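Local coordinates for tegumental protein 20.8 kDa (Clonorchis sinensis, PDB 5X2E), which binds a calcium ion through its N-terminal calmodulin-like EF-hand domain, the part described here, within a longer tegumental-allergen-like protein, at residues Asp1-Ile6 with Ser59-Lys64; Asn5-Ile10 with Ile52-Phe57; Ser9-Gly14 with Asp70-Lys75; Pro21-Tyr26 with Ser35-Trp40. All blocks are in the same frame, centred on the assembly; numbering follows the deposited sequence.

Contact 1 (Asp1-Ile6 with Ser59-Lys64); sequences DSFINI and SKLGLK
The first turn of helix 3-10 faces the C-terminal end of helix 54-61, with the CA atoms of Phe3 and Leu61 8.4 Å apart and those of Ile4 and Leu63 at 8.3 Å. These are the entering helix of the first EF-hand and the exiting helix of the second, so the contact joins the two outer ends of the EF-hand pair near its surface. Helix 54-61 ends at Leu61; Gly62, with a positive phi of 76°, is the first residue to leave helical geometry. Leu61, at the helix end, and Leu63, just past the glycine, both point toward helix 3-10. No hydrogen bond crosses between the segments; the contact is wholly apolar. Both methyls of Leu61 lie off-centre over one face of the Phe3 ring, Leu61 CD1 4.3 Å from the centroid in a CH-pi contact, and the two side chains cross at about a right angle. Leu63 CD1 only brushes Phe3 CB, at 4.5 Å. Phe44 of helix 35-44 also touches Leu61, and Ile4 packs on Ile68 and Phe71 of helix 65-79. At the helix start Ser2 is the N-cap: its OG accepts from Asn5 N at 3.1 Å. Ile4, sharing the same leucine methyl with Phe3, brings CG1 to 4.1 Å from Leu63 CD1.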
loop_
_atom_site.group_PDB
_atom_site.type_symbol
_atom_site.label_atom_id
_atom_site.label_comp_id
_atom_site.label_asym_id
_atom_site.label_seq_id
_atom_site.Cartn_x
_atom_site.Cartn_y
_atom_site.Cartn_z
ATOM N N ASP A 1 3.940 -4.449 11.614
ATOM C CA ASP A 1 2.949 -3.400 11.388
ATOM C C ASP A 1 1.748 -3.947 10.636
ATOM O O ASP A 1 1.830 -5.000 10.015
ATOM C CB ASP A 1 3.566 -2.234 10.618
ATOM C CG ASP A 1 4.944 -1.880 11.124
ATOM O OD1 ASP A 1 5.028 -1.000 12.008
ATOM O OD2 ASP A 1 5.936 -2.483 10.646
ATOM N N SER A 2 0.639 -3.227 10.735
ATOM C CA SER A 2 -0.631 -3.579 10.109
ATOM C C SER A 2 -0.625 -3.337 8.608
ATOM O O SER A 2 0.204 -2.591 8.097
ATOM C CB SER A 2 -1.759 -2.755 10.727
ATOM O OG SER A 2 -1.551 -1.378 10.435
ATOM N N PHE A 3 -1.573 -3.934 7.898
ATOM C CA PHE A 3 -1.713 -3.618 6.491
ATOM C C PHE A 3 -2.035 -2.135 6.282
ATOM O O PHE A 3 -1.602 -1.555 5.289
ATOM C CB PHE A 3 -2.785 -4.486 5.848
ATOM C CG PHE A 3 -2.342 -5.879 5.573
ATOM C CD1 PHE A 3 -1.249 -6.120 4.753
ATOM C CD2 PHE A 3 -3.029 -6.953 6.098
ATOM C CE1 PHE A 3 -0.831 -7.413 4.472
ATOM C CE2 PHE A 3 -2.619 -8.246 5.811
ATOM C CZ PHE A 3 -1.511 -8.464 5.002
ATOM N N ILE A 4 -2.780 -1.528 7.215
ATOM C CA ILE A 4 -3.107 -0.098 7.135
ATOM C C ILE A 4 -1.819 0.730 7.088
ATOM O O ILE A 4 -1.599 1.554 6.186
ATOM C CB ILE A 4 -4.010 0.338 8.339
ATOM C CG1 ILE A 4 -5.395 -0.317 8.219
ATOM C CG2 ILE A 4 -4.160 1.839 8.362
ATOM C CD1 ILE A 4 -6.213 -0.409 9.512
ATOM N N ASN A 5 -0.948 0.456 8.042
ATOM C CA ASN A 5 0.349 1.090 8.140
ATOM C C ASN A 5 1.225 0.851 6.907
ATOM O O ASN A 5 1.855 1.772 6.383
ATOM C CB ASN A 5 1.029 0.541 9.375
ATOM C CG ASN A 5 2.285 1.270 9.762
ATOM O OD1 ASN A 5 2.939 1.913 8.957
ATOM N ND2 ASN A 5 2.657 1.125 11.031
ATOM N N ILE A 6 1.286 -0.397 6.447
ATOM C CA ILE A 6 2.177 -0.733 5.334
ATOM C C ILE A 6 1.700 -0.024 4.060
ATOM O O ILE A 6 2.523 0.493 3.303
ATOM C CB ILE A 6 2.281 -2.271 5.165
ATOM C CG1 ILE A 6 3.002 -2.871 6.389
ATOM C CG2 ILE A 6 3.003 -2.632 3.858
ATOM C CD1 ILE A 6 2.797 -4.366 6.580
ATOM N N SER A 59 -10.846 -3.636 -0.448
ATOM C CA SER A 59 -11.837 -4.670 -0.745
ATOM C C SER A 59 -11.287 -6.080 -0.493
ATOM O O SER A 59 -11.987 -6.948 0.023
ATOM C CB SER A 59 -12.317 -4.521 -2.183
ATOM O OG SER A 59 -13.065 -3.323 -2.309
ATOM N N LYS A 60 -10.030 -6.303 -0.856
ATOM C CA LYS A 60 -9.427 -7.627 -0.697
ATOM C C LYS A 60 -9.190 -7.961 0.766
ATOM O O LYS A 60 -9.282 -9.118 1.160
ATOM C CB LYS A 60 -8.113 -7.735 -1.475
ATOM C CG LYS A 60 -8.287 -7.677 -2.987
ATOM C CD LYS A 60 -9.017 -8.902 -3.548
ATOM C CE LYS A 60 -9.212 -8.741 -5.053
ATOM N NZ LYS A 60 -9.848 -9.922 -5.699
ATOM N N LEU A 61 -8.881 -6.948 1.572
ATOM C CA LEU A 61 -8.505 -7.189 2.959
ATOM C C LEU A 61 -9.655 -6.986 3.948
ATOM O O LEU A 61 -9.493 -7.237 5.136
ATOM C CB LEU A 61 -7.331 -6.273 3.345
ATOM C CG LEU A 61 -6.056 -6.589 2.567
ATOM C CD1 LEU A 61 -4.983 -5.536 2.808
ATOM C CD2 LEU A 61 -5.548 -7.950 2.982
ATOM N N GLY A 62 -10.799 -6.499 3.473
ATOM C CA GLY A 62 -11.920 -6.207 4.363
ATOM C C GLY A 62 -11.752 -4.919 5.169
ATOM O O GLY A 62 -12.268 -4.816 6.280
ATOM N N LEU A 63 -11.027 -3.945 4.612
ATOM C CA LEU A 63 -10.828 -2.634 5.228
ATOM C C LEU A 63 -11.706 -1.598 4.537
ATOM O O LEU A 63 -12.263 -1.866 3.473
ATOM C CB LEU A 63 -9.353 -2.224 5.150
ATOM C CG LEU A 63 -8.324 -3.175 5.775
ATOM C CD1 LEU A 63 -6.899 -2.806 5.326
ATOM C CD2 LEU A 63 -8.462 -3.215 7.307
ATOM N N LYS A 64 -11.836 -0.415 5.135
ATOM C CA LYS A 64 -12.482 0.702 4.449
ATOM C C LYS A 64 -11.426 1.755 4.146
ATOM O O LYS A 64 -10.467 1.879 4.895
ATOM C CB LYS A 64 -13.617 1.280 5.295
ATOM C CG LYS A 64 -14.679 0.239 5.637
ATOM C CD LYS A 64 -15.728 0.750 6.611
ATOM C CE LYS A 64 -16.666 -0.380 7.055
ATOM N NZ LYS A 64 -18.053 -0.236 6.520
#

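Contact 2 (Asn5-Ile10 with Ile52-Phe57); sequences NIFVSI and ITLETF
Phe7 of helix 3-10 pushes its ring between Leu54 and Phe57 at the start of helix 54-61, making a hydrophobic cluster in the core of the EF-hand pair. The aromatic pair is edge-to-face: the edge of Phe7 is turned to the face of Phe57, with centroids 4.9 Å apart and planes at 51°. Phe7 CD1 sits over the centre of the Phe57 ring, and Phe7 CB lies near the outer atoms CE1 and CZ of that ring, 3.7 Å from Phe57 CE1. Both phenylalanines have CG anti to the backbone N (chi1 -177° for Phe7), and the two side chains pass alongside one another, pointing opposite ways. The CH-pi contact uses a face of Phe7: Leu54 CD1 lies over the centre of the ring, 3.9 Å from the centroid. Plain packing completes the fit where Phe7 CZ touches Leu54 CB at 3.8 Å. No hydrogen bond crosses the contact; within 52-57, Thr53 is the N-cap of helix 54-61, its OG1 accepting from Thr56 N at 3.1 Å. Around the cluster, Ile52 pairs through its backbone with Ile18 in the short antiparallel sheet that couples the two EF-hand loops, Phe44 of helix 35-44 meets the Phe57 ring, and Arg72 of helix 65-79 touches Phe7.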
loop_
_atom_site.group_PDB
_atom_site.type_symbol
_atom_site.label_atom_id
_atom_site.label_comp_id
_atom_site.label_asym_id
_atom_site.label_seq_id
_atom_site.Cartn_x
_atom_site.Cartn_y
_atom_site.Cartn_z
ATOM N N ASN A 5 -0.948 0.456 8.042
ATOM C CA ASN A 5 0.349 1.090 8.140
ATOM C C ASN A 5 1.225 0.851 6.907
ATOM O O ASN A 5 1.855 1.772 6.383
ATOM C CB ASN A 5 1.029 0.541 9.375
ATOM C CG ASN A 5 2.285 1.270 9.762
ATOM O OD1 ASN A 5 2.939 1.913 8.957
ATOM N ND2 ASN A 5 2.657 1.125 11.031
ATOM N N ILE A 6 1.286 -0.397 6.447
ATOM C CA ILE A 6 2.177 -0.733 5.334
ATOM C C ILE A 6 1.700 -0.024 4.060
ATOM O O ILE A 6 2.523 0.493 3.303
ATOM C CB ILE A 6 2.281 -2.271 5.165
ATOM C CG1 ILE A 6 3.002 -2.871 6.389
ATOM C CG2 ILE A 6 3.003 -2.632 3.858
ATOM C CD1 ILE A 6 2.797 -4.366 6.580
ATOM N N PHE A 7 0.387 0.050 3.845
ATOM C CA PHE A 7 -0.140 0.756 2.662
ATOM C C PHE A 7 0.362 2.201 2.683
ATOM O O PHE A 7 0.865 2.719 1.684
ATOM C CB PHE A 7 -1.674 0.775 2.603
ATOM C CG PHE A 7 -2.184 1.425 1.359
ATOM C CD1 PHE A 7 -2.541 0.644 0.272
ATOM C CD2 PHE A 7 -2.317 2.819 1.269
ATOM C CE1 PHE A 7 -2.977 1.218 -0.906
ATOM C CE2 PHE A 7 -2.741 3.402 0.082
ATOM C CZ PHE A 7 -3.075 2.604 -0.998
ATOM N N VAL A 8 0.158 2.862 3.813
ATOM C CA VAL A 8 0.593 4.249 3.935
ATOM C C VAL A 8 2.099 4.384 3.762
ATOM O O VAL A 8 2.572 5.285 3.063
ATOM C CB VAL A 8 0.107 4.842 5.265
ATOM C CG1 VAL A 8 0.778 6.191 5.541
ATOM C CG2 VAL A 8 -1.419 4.976 5.209
ATOM N N SER A 9 2.862 3.440 4.302
ATOM C CA SER A 9 4.309 3.472 4.101
ATOM C C SER A 9 4.755 3.318 2.636
ATOM O O SER A 9 5.669 4.001 2.162
ATOM C CB SER A 9 4.965 2.387 4.920
ATOM O OG SER A 9 6.362 2.574 4.852
ATOM N N ILE A 10 4.118 2.410 1.917
ATOM C CA ILE A 10 4.467 2.204 0.517
ATOM C C ILE A 10 4.059 3.422 -0.345
ATOM O O ILE A 10 4.813 3.857 -1.217
ATOM C CB ILE A 10 3.814 0.924 -0.021
ATOM C CG1 ILE A 10 4.356 -0.309 0.713
ATOM C CG2 ILE A 10 4.051 0.809 -1.522
ATOM C CD1 ILE A 10 3.535 -1.573 0.446
ATOM N N ILE A 52 -1.964 -0.331 -7.864
ATOM C CA ILE A 52 -2.764 -0.882 -6.788
ATOM C C ILE A 52 -3.502 0.246 -6.097
ATOM O O ILE A 52 -2.904 1.069 -5.413
ATOM C CB ILE A 52 -1.878 -1.656 -5.792
ATOM C CG1 ILE A 52 -1.327 -2.964 -6.429
ATOM C CG2 ILE A 52 -2.656 -1.935 -4.505
ATOM C CD1 ILE A 52 -0.138 -3.565 -5.709
ATOM N N THR A 53 -4.818 0.308 -6.241
ATOM C CA THR A 53 -5.573 1.388 -5.611
ATOM C C THR A 53 -5.917 1.061 -4.169
ATOM O O THR A 53 -6.037 -0.112 -3.768
ATOM C CB THR A 53 -6.893 1.680 -6.365
ATOM O OG1 THR A 53 -7.758 0.542 -6.260
ATOM C CG2 THR A 53 -6.625 1.971 -7.827
ATOM N N LEU A 54 -6.103 2.116 -3.391
ATOM C CA LEU A 54 -6.579 1.962 -2.029
ATOM C C LEU A 54 -7.896 1.152 -2.021
ATOM O O LEU A 54 -8.081 0.285 -1.152
ATOM C CB LEU A 54 -6.781 3.337 -1.395
ATOM C CG LEU A 54 -7.343 3.288 0.009
ATOM C CD1 LEU A 54 -6.442 2.478 0.921
ATOM C CD2 LEU A 54 -7.482 4.730 0.536
ATOM N N GLU A 55 -8.779 1.424 -2.994
ATOM C CA GLU A 55 -10.086 0.742 -3.074
ATOM C C GLU A 55 -9.932 -0.787 -3.187
ATOM O O GLU A 55 -10.606 -1.551 -2.504
ATOM C CB GLU A 55 -10.922 1.271 -4.262
ATOM C CG GLU A 55 -11.459 2.700 -4.084
ATOM C CD GLU A 55 -12.557 2.826 -3.035
ATOM O OE1 GLU A 55 -13.289 1.864 -2.740
ATOM O OE2 GLU A 55 -12.702 3.896 -2.489
ATOM N N THR A 56 -9.061 -1.240 -4.079
ATOM C CA THR A 56 -8.920 -2.678 -4.311
ATOM C C THR A 56 -8.194 -3.338 -3.141
ATOM O O THR A 56 -8.530 -4.446 -2.727
ATOM C CB THR A 56 -8.199 -2.934 -5.633
ATOM O OG1 THR A 56 -8.979 -2.354 -6.697
ATOM C CG2 THR A 56 -8.060 -4.413 -5.875
ATOM N N PHE A 57 -7.185 -2.644 -2.630
ATOM C CA PHE A 57 -6.461 -3.100 -1.452
ATOM C C PHE A 57 -7.466 -3.345 -0.312
ATOM O O PHE A 57 -7.491 -4.424 0.297
ATOM C CB PHE A 57 -5.407 -2.050 -1.077
ATOM C CG PHE A 57 -4.569 -2.377 0.115
ATOM C CD1 PHE A 57 -4.866 -1.815 1.352
ATOM C CD2 PHE A 57 -3.433 -3.170 -0.006
ATOM C CE1 PHE A 57 -4.047 -2.067 2.458
ATOM C CE2 PHE A 57 -2.625 -3.403 1.077
ATOM C CZ PHE A 57 -2.933 -2.841 2.314
#

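Contact 3 (Ser9-Gly14 with Asp70-Lys75); sequences SIDKDG and DFREQK. With CA (calcium ion), chain B.
Arg72 of helix 65-79 reaches end-on to Asp11, the first calcium ligand of the EF-hand loop, and this is the tight part of the contact. Its NH1 donates to Asp11 O at 3.0 Å, in the guanidinium plane, while NH2 forms a salt bridge with Asp11 OD2 at 2.8 Å. The second bond is the more bent, 134° at the hydrogen, and meets the carboxylate on its anti side, the two planes standing 84° apart. The arginine chain bends at chi2 (98°) and chi3 to bring its end here, and Gly14 CA lies over one guanidinium face, 3.5 Å from Arg72 NH1. Asp11 O also accepts from Gly14 N in the type I turn 11-14. Asn16 ties both partners, its N donating to Asp11 OD2 and its OD1 accepting from Arg72 NH2. Asp11 thus divides its carboxylate: OD1 binds the calcium at 2.2 Å and OD2 faces Arg72, whose charge probably offsets some of the negative charge of the site. Asp13 OD1 and a water also bind the ion; Thr15, Val17 and Glu22 complete the site. The loose side lies toward solvent, where Ser9 and Lys75 meet chiefly through a water, 3.2 Å from Ser9 OG and 3.1 Å from Lys75 NZ. Helix 65-79 thereby lies against the binding loop and helix 3-10, its Phe71 packing on Ile4, Asn5 and Val8, while Ile10 turns to Tyr26 of helix 20-29 and Ile18 of strand 17-19.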
loop_
_atom_site.group_PDB
_atom_site.type_symbol
_atom_site.label_atom_id
_atom_site.label_comp_id
_atom_site.label_asym_id
_atom_site.label_seq_id
_atom_site.Cartn_x
_atom_site.Cartn_y
_atom_site.Cartn_z
ATOM N N SER A 9 2.862 3.440 4.302
ATOM C CA SER A 9 4.309 3.472 4.101
ATOM C C SER A 9 4.755 3.318 2.636
ATOM O O SER A 9 5.669 4.001 2.162
ATOM C CB SER A 9 4.965 2.387 4.920
ATOM O OG SER A 9 6.362 2.574 4.852
ATOM N N ILE A 10 4.118 2.410 1.917
ATOM C CA ILE A 10 4.467 2.204 0.517
ATOM C C ILE A 10 4.059 3.422 -0.345
ATOM O O ILE A 10 4.813 3.857 -1.217
ATOM C CB ILE A 10 3.814 0.924 -0.021
ATOM C CG1 ILE A 10 4.356 -0.309 0.713
ATOM C CG2 ILE A 10 4.051 0.809 -1.522
ATOM C CD1 ILE A 10 3.535 -1.573 0.446
ATOM N N ASP A 11 2.872 3.950 -0.082
ATOM C CA ASP A 11 2.283 5.008 -0.875
ATOM C C ASP A 11 2.825 6.357 -0.429
ATOM O O ASP A 11 2.124 7.197 0.177
ATOM C CB ASP A 11 0.763 4.969 -0.758
ATOM C CG ASP A 11 0.106 6.033 -1.571
ATOM O OD1 ASP A 11 0.616 6.370 -2.665
ATOM O OD2 ASP A 11 -0.915 6.576 -1.092
ATOM N N LYS A 12 4.104 6.567 -0.707
ATOM C CA LYS A 12 4.843 7.655 -0.083
ATOM C C LYS A 12 4.386 9.030 -0.557
ATOM O O LYS A 12 4.603 10.007 0.136
ATOM C CB LYS A 12 6.333 7.490 -0.360
ATOM C CG LYS A 12 6.642 7.350 -1.809
ATOM C CD LYS A 12 8.113 7.078 -2.007
ATOM C CE LYS A 12 8.507 7.453 -3.396
ATOM N NZ LYS A 12 9.970 7.645 -3.478
ATOM N N ASP A 13 3.769 9.112 -1.737
ATOM C CA ASP A 13 3.274 10.411 -2.207
ATOM C C ASP A 13 1.810 10.670 -1.847
ATOM O O ASP A 13 1.260 11.726 -2.176
ATOM C CB ASP A 13 3.501 10.581 -3.703
ATOM C CG ASP A 13 2.779 9.557 -4.528
ATOM O OD1 ASP A 13 1.960 8.741 -4.006
ATOM O OD2 ASP A 13 2.993 9.587 -5.755
ATOM N N GLY A 14 1.178 9.756 -1.103
ATOM C CA GLY A 14 -0.170 9.997 -0.627
ATOM C C GLY A 14 -1.249 9.967 -1.698
ATOM O O GLY A 14 -2.364 10.416 -1.433
ATOM N N ASP A 70 -7.551 7.844 8.087
ATOM C CA ASP A 70 -7.375 8.188 9.507
ATOM C C ASP A 70 -5.935 7.993 9.903
ATOM O O ASP A 70 -5.321 8.852 10.541
ATOM C CB ASP A 70 -8.262 7.319 10.387
ATOM C CG ASP A 70 -9.612 7.921 10.603
ATOM O OD1 ASP A 70 -9.751 9.135 10.387
ATOM O OD2 ASP A 70 -10.528 7.186 11.012
ATOM N N PHE A 71 -5.393 6.844 9.519
ATOM C CA PHE A 71 -4.012 6.554 9.871
ATOM C C PHE A 71 -3.072 7.568 9.238
ATOM O O PHE A 71 -2.138 8.019 9.873
ATOM C CB PHE A 71 -3.610 5.135 9.463
ATOM C CG PHE A 71 -2.191 4.776 9.845
ATOM C CD1 PHE A 71 -1.137 4.962 8.953
ATOM C CD2 PHE A 71 -1.916 4.253 11.099
ATOM C CE1 PHE A 71 0.162 4.660 9.314
ATOM C CE2 PHE A 71 -0.611 3.922 11.465
ATOM C CZ PHE A 71 0.420 4.131 10.575
ATOM N N ARG A 72 -3.308 7.897 7.976
ATOM C CA ARG A 72 -2.523 8.897 7.290
ATOM C C ARG A 72 -2.544 10.234 8.005
ATOM O O ARG A 72 -1.499 10.846 8.191
ATOM C CB ARG A 72 -3.067 9.070 5.861
ATOM C CG ARG A 72 -2.327 10.091 4.981
ATOM C CD ARG A 72 -1.339 9.435 4.065
ATOM N NE ARG A 72 -1.940 8.433 3.182
ATOM C CZ ARG A 72 -1.247 7.737 2.281
ATOM N NH1 ARG A 72 0.078 7.904 2.193
ATOM N NH2 ARG A 72 -1.859 6.860 1.477
ATOM N N GLU A 73 -3.725 10.686 8.423
ATOM C CA GLU A 73 -3.831 11.960 9.106
ATOM C C GLU A 73 -3.113 11.897 10.454
ATOM O O GLU A 73 -2.456 12.852 10.852
ATOM C CB GLU A 73 -5.304 12.349 9.296
ATOM C CG GLU A 73 -5.981 12.672 7.972
ATOM C CD GLU A 73 -7.459 12.936 8.093
ATOM O OE1 GLU A 73 -8.029 12.696 9.174
ATOM O OE2 GLU A 73 -8.032 13.393 7.067
ATOM N N GLN A 74 -3.249 10.772 11.165
ATOM C CA GLN A 74 -2.598 10.588 12.482
ATOM C C GLN A 74 -1.096 10.494 12.366
ATOM O O GLN A 74 -0.380 11.027 13.198
ATOM C CB GLN A 74 -3.079 9.323 13.190
ATOM C CG GLN A 74 -4.511 9.330 13.528
ATOM C CD GLN A 74 -5.005 7.979 13.984
ATOM O OE1 GLN A 74 -4.217 7.120 14.410
ATOM N NE2 GLN A 74 -6.317 7.780 13.913
ATOM N N LYS A 75 -0.619 9.786 11.342
ATOM C CA LYS A 75 0.820 9.623 11.143
ATOM C C LYS A 75 1.423 10.984 10.896
ATOM O O LYS A 75 2.458 11.333 11.452
ATOM C CB LYS A 75 1.113 8.686 9.961
ATOM C CG LYS A 75 2.621 8.542 9.661
ATOM C CD LYS A 75 2.819 7.841 8.322
ATOM C CE LYS A 75 4.300 7.671 7.959
ATOM N NZ LYS A 75 4.540 7.045 6.605
HETATM CA CA CA B . 1.445 6.549 -4.735
HETATM O O HOH W 1 7.018 5.271 6.435
HETATM O O HOH W 2 1.959 6.707 -7.017
#

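Contact 4 (Pro21-Tyr26 with Ser35-Trp40); sequences PELEQY and SMVEKW. With CA (calcium ion), chain B.
Leu23 and Val37 have the most surface buried where helix 20-29, the exiting helix of the calcium-binding EF-hand, meets helix 35-44, the entering helix of the second; Trp40 follows. The local axes approach to 9.6 Å and run roughly antiparallel, at 141°. Leu23 points into the interface with CG anti to its own backbone N (chi1 172°), and its two methyls divide the work. Leu23 CD1 lies over one face of the Trp40 indole, offset toward the rim, in a CH-pi contact 4.1 Å from the centroid of the five-membered ring. Leu23 CD2 packs at the root of the tryptophan, on Trp40 CB at 3.7 Å. Val37 CG1 is shared, meeting Leu23 CD2 at 4.0 Å and Glu24 OE2 at 3.6 Å. The glutamate lies across the valine at about a right angle, at the border of the contact, with Glu24 CG 3.8 Å from Val37 CG2. No hydrogen bond links the segments. One residue before Leu23, Glu22 extends away from this interface and binds the calcium through both oxygens, OE1 and OE2, each at 2.5 Å; Ser19 N donates to Glu22 OE1. The packing carries on beyond the two segments: Trp40 touches Ile10 of helix 3-10 and Ile18 of strand 17-19 and meets Phe44 edge-to-face, while Tyr26 lies against Ile6, Ser9 and Ile10 of helix 3-10.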
loop_
_atom_site.group_PDB
_atom_site.type_symbol
_atom_site.label_atom_id
_atom_site.label_comp_id
_atom_site.label_asym_id
_atom_site.label_seq_id
_atom_site.Cartn_x
_atom_site.Cartn_y
_atom_site.Cartn_z
ATOM N N PRO A 21 6.737 1.025 -9.009
ATOM C CA PRO A 21 8.030 1.447 -8.412
ATOM C C PRO A 21 7.950 1.663 -6.884
ATOM O O PRO A 21 8.914 1.301 -6.189
ATOM C CB PRO A 21 8.339 2.764 -9.149
ATOM C CG PRO A 21 7.692 2.525 -10.529
ATOM C CD PRO A 21 6.391 1.825 -10.200
ATOM N N GLU A 22 6.849 2.236 -6.376
ATOM C CA GLU A 22 6.703 2.403 -4.931
ATOM C C GLU A 22 6.787 1.068 -4.204
ATOM O O GLU A 22 7.476 0.954 -3.200
ATOM C CB GLU A 22 5.355 3.087 -4.600
ATOM C CG GLU A 22 5.380 4.591 -4.804
ATOM C CD GLU A 22 4.008 5.242 -4.602
ATOM O OE1 GLU A 22 2.959 4.561 -4.716
ATOM O OE2 GLU A 22 3.938 6.457 -4.314
ATOM N N LEU A 23 6.070 0.074 -4.710
ATOM C CA LEU A 23 6.063 -1.252 -4.125
ATOM C C LEU A 23 7.467 -1.859 -4.191
ATOM O O LEU A 23 7.974 -2.395 -3.212
ATOM C CB LEU A 23 5.042 -2.116 -4.877
ATOM C CG LEU A 23 5.024 -3.598 -4.521
ATOM C CD1 LEU A 23 4.627 -3.828 -3.040
ATOM C CD2 LEU A 23 4.077 -4.304 -5.473
ATOM N N GLU A 24 8.114 -1.710 -5.348
ATOM C CA GLU A 24 9.428 -2.288 -5.536
ATOM C C GLU A 24 10.480 -1.625 -4.639
ATOM O O GLU A 24 11.362 -2.313 -4.092
ATOM C CB GLU A 24 9.794 -2.213 -7.022
ATOM C CG GLU A 24 8.906 -3.185 -7.804
ATOM C CD GLU A 24 8.583 -2.846 -9.208
ATOM O OE1 GLU A 24 9.047 -1.829 -9.761
ATOM O OE2 GLU A 24 7.860 -3.705 -9.786
ATOM N N GLN A 25 10.368 -0.312 -4.445
ATOM C CA GLN A 25 11.266 0.386 -3.522
ATOM C C GLN A 25 11.058 -0.086 -2.084
ATOM O O GLN A 25 12.004 -0.344 -1.354
ATOM C CB GLN A 25 11.058 1.889 -3.600
ATOM C CG GLN A 25 11.927 2.645 -2.617
ATOM C CD GLN A 25 11.898 4.126 -2.820
ATOM O OE1 GLN A 25 10.940 4.690 -3.377
ATOM N NE2 GLN A 25 12.963 4.783 -2.384
ATOM N N TYR A 26 9.811 -0.231 -1.667
ATOM C CA TYR A 26 9.558 -0.734 -0.328
ATOM C C TYR A 26 10.135 -2.130 -0.105
ATOM O O TYR A 26 10.750 -2.417 0.932
ATOM C CB TYR A 26 8.063 -0.736 -0.077
ATOM C CG TYR A 26 7.699 -1.193 1.307
ATOM C CD1 TYR A 26 7.395 -2.521 1.555
ATOM C CD2 TYR A 26 7.638 -0.290 2.375
ATOM C CE1 TYR A 26 7.043 -2.945 2.838
ATOM C CE2 TYR A 26 7.301 -0.706 3.652
ATOM C CZ TYR A 26 6.996 -2.033 3.872
ATOM O OH TYR A 26 6.634 -2.432 5.125
ATOM N N SER A 35 9.806 -11.782 -4.663
ATOM C CA SER A 35 8.558 -12.454 -5.032
ATOM C C SER A 35 7.330 -11.736 -4.444
ATOM O O SER A 35 6.193 -11.941 -4.891
ATOM C CB SER A 35 8.594 -13.907 -4.561
ATOM O OG SER A 35 8.782 -13.950 -3.168
ATOM N N MET A 36 7.576 -10.939 -3.410
ATOM C CA MET A 36 6.586 -10.088 -2.763
ATOM C C MET A 36 5.915 -9.164 -3.765
ATOM O O MET A 36 4.727 -8.838 -3.637
ATOM C CB MET A 36 7.280 -9.257 -1.667
ATOM C CG MET A 36 6.400 -8.331 -0.919
ATOM S SD MET A 36 5.233 -9.350 -0.021
ATOM C CE MET A 36 6.306 -9.920 1.305
ATOM N N VAL A 37 6.684 -8.706 -4.752
ATOM C CA VAL A 37 6.116 -7.811 -5.756
ATOM C C VAL A 37 4.996 -8.530 -6.523
ATOM O O VAL A 37 3.855 -8.018 -6.607
ATOM C CB VAL A 37 7.218 -7.272 -6.723
ATOM C CG1 VAL A 37 6.574 -6.436 -7.814
ATOM C CG2 VAL A 37 8.284 -6.486 -5.969
ATOM N N GLU A 38 5.297 -9.721 -7.019
ATOM C CA GLU A 38 4.285 -10.505 -7.728
ATOM C C GLU A 38 3.083 -10.837 -6.848
ATOM O O GLU A 38 1.961 -10.835 -7.324
ATOM C CB GLU A 38 4.887 -11.793 -8.271
ATOM C CG GLU A 38 5.759 -11.582 -9.488
ATOM C CD GLU A 38 5.014 -11.781 -10.789
ATOM O OE1 GLU A 38 4.988 -12.939 -11.268
ATOM O OE2 GLU A 38 4.465 -10.790 -11.333
ATOM N N LYS A 39 3.310 -11.117 -5.567
ATOM C CA LYS A 39 2.207 -11.463 -4.673
ATOM C C LYS A 39 1.253 -10.276 -4.492
ATOM O O LYS A 39 0.033 -10.443 -4.523
ATOM C CB LYS A 39 2.733 -11.937 -3.313
ATOM C CG LYS A 39 3.590 -13.194 -3.352
ATOM C CD LYS A 39 4.032 -13.530 -1.928
ATOM C CE LYS A 39 5.511 -13.913 -1.847
ATOM N NZ LYS A 39 5.811 -15.193 -2.556
ATOM N N TRP A 40 1.795 -9.075 -4.307
ATOM C CA TRP A 40 0.959 -7.867 -4.179
ATOM C C TRP A 40 0.182 -7.603 -5.462
ATOM O O TRP A 40 -0.992 -7.193 -5.433
ATOM C CB TRP A 40 1.828 -6.644 -3.803
ATOM C CG TRP A 40 2.047 -6.538 -2.315
ATOM C CD1 TRP A 40 2.715 -7.438 -1.507
ATOM C CD2 TRP A 40 1.567 -5.497 -1.448
ATOM N NE1 TRP A 40 2.670 -7.015 -0.202
ATOM C CE2 TRP A 40 1.975 -5.828 -0.138
ATOM C CE3 TRP A 40 0.819 -4.321 -1.648
ATOM C CZ2 TRP A 40 1.666 -5.031 0.959
ATOM C CZ3 TRP A 40 0.537 -3.521 -0.544
ATOM C CH2 TRP A 40 0.954 -3.889 0.738
HETATM CA CA CA B . 1.445 6.549 -4.735
HETATM O O HOH W 2 1.959 6.707 -7.017
#

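Overall arrangement
Contact 2 is the buried core, close to the chain's centre; contacts 1 and 3 lie nearer the surface, and contact 4 is partly buried. Helix 3-10 serves contacts 1, 2 and 3, facing helix 54-61 in the first two, which meet where Leu63 packs on Phe57, and helix 65-79 in the third. Contacts 1, 2 and 4 hold by apolar and aromatic packing without a hydrogen bond between segments, whereas contact 3 is polar, with a salt bridge at the metal loop. Contacts 3 and 4 sit on opposite sides of the chain's centre yet share the calcium, bound by Asp11 and Asp13 from one and Glu22 from the other. Ile10, touching Trp40 and Tyr26, connects helix 3-10 with contact 4.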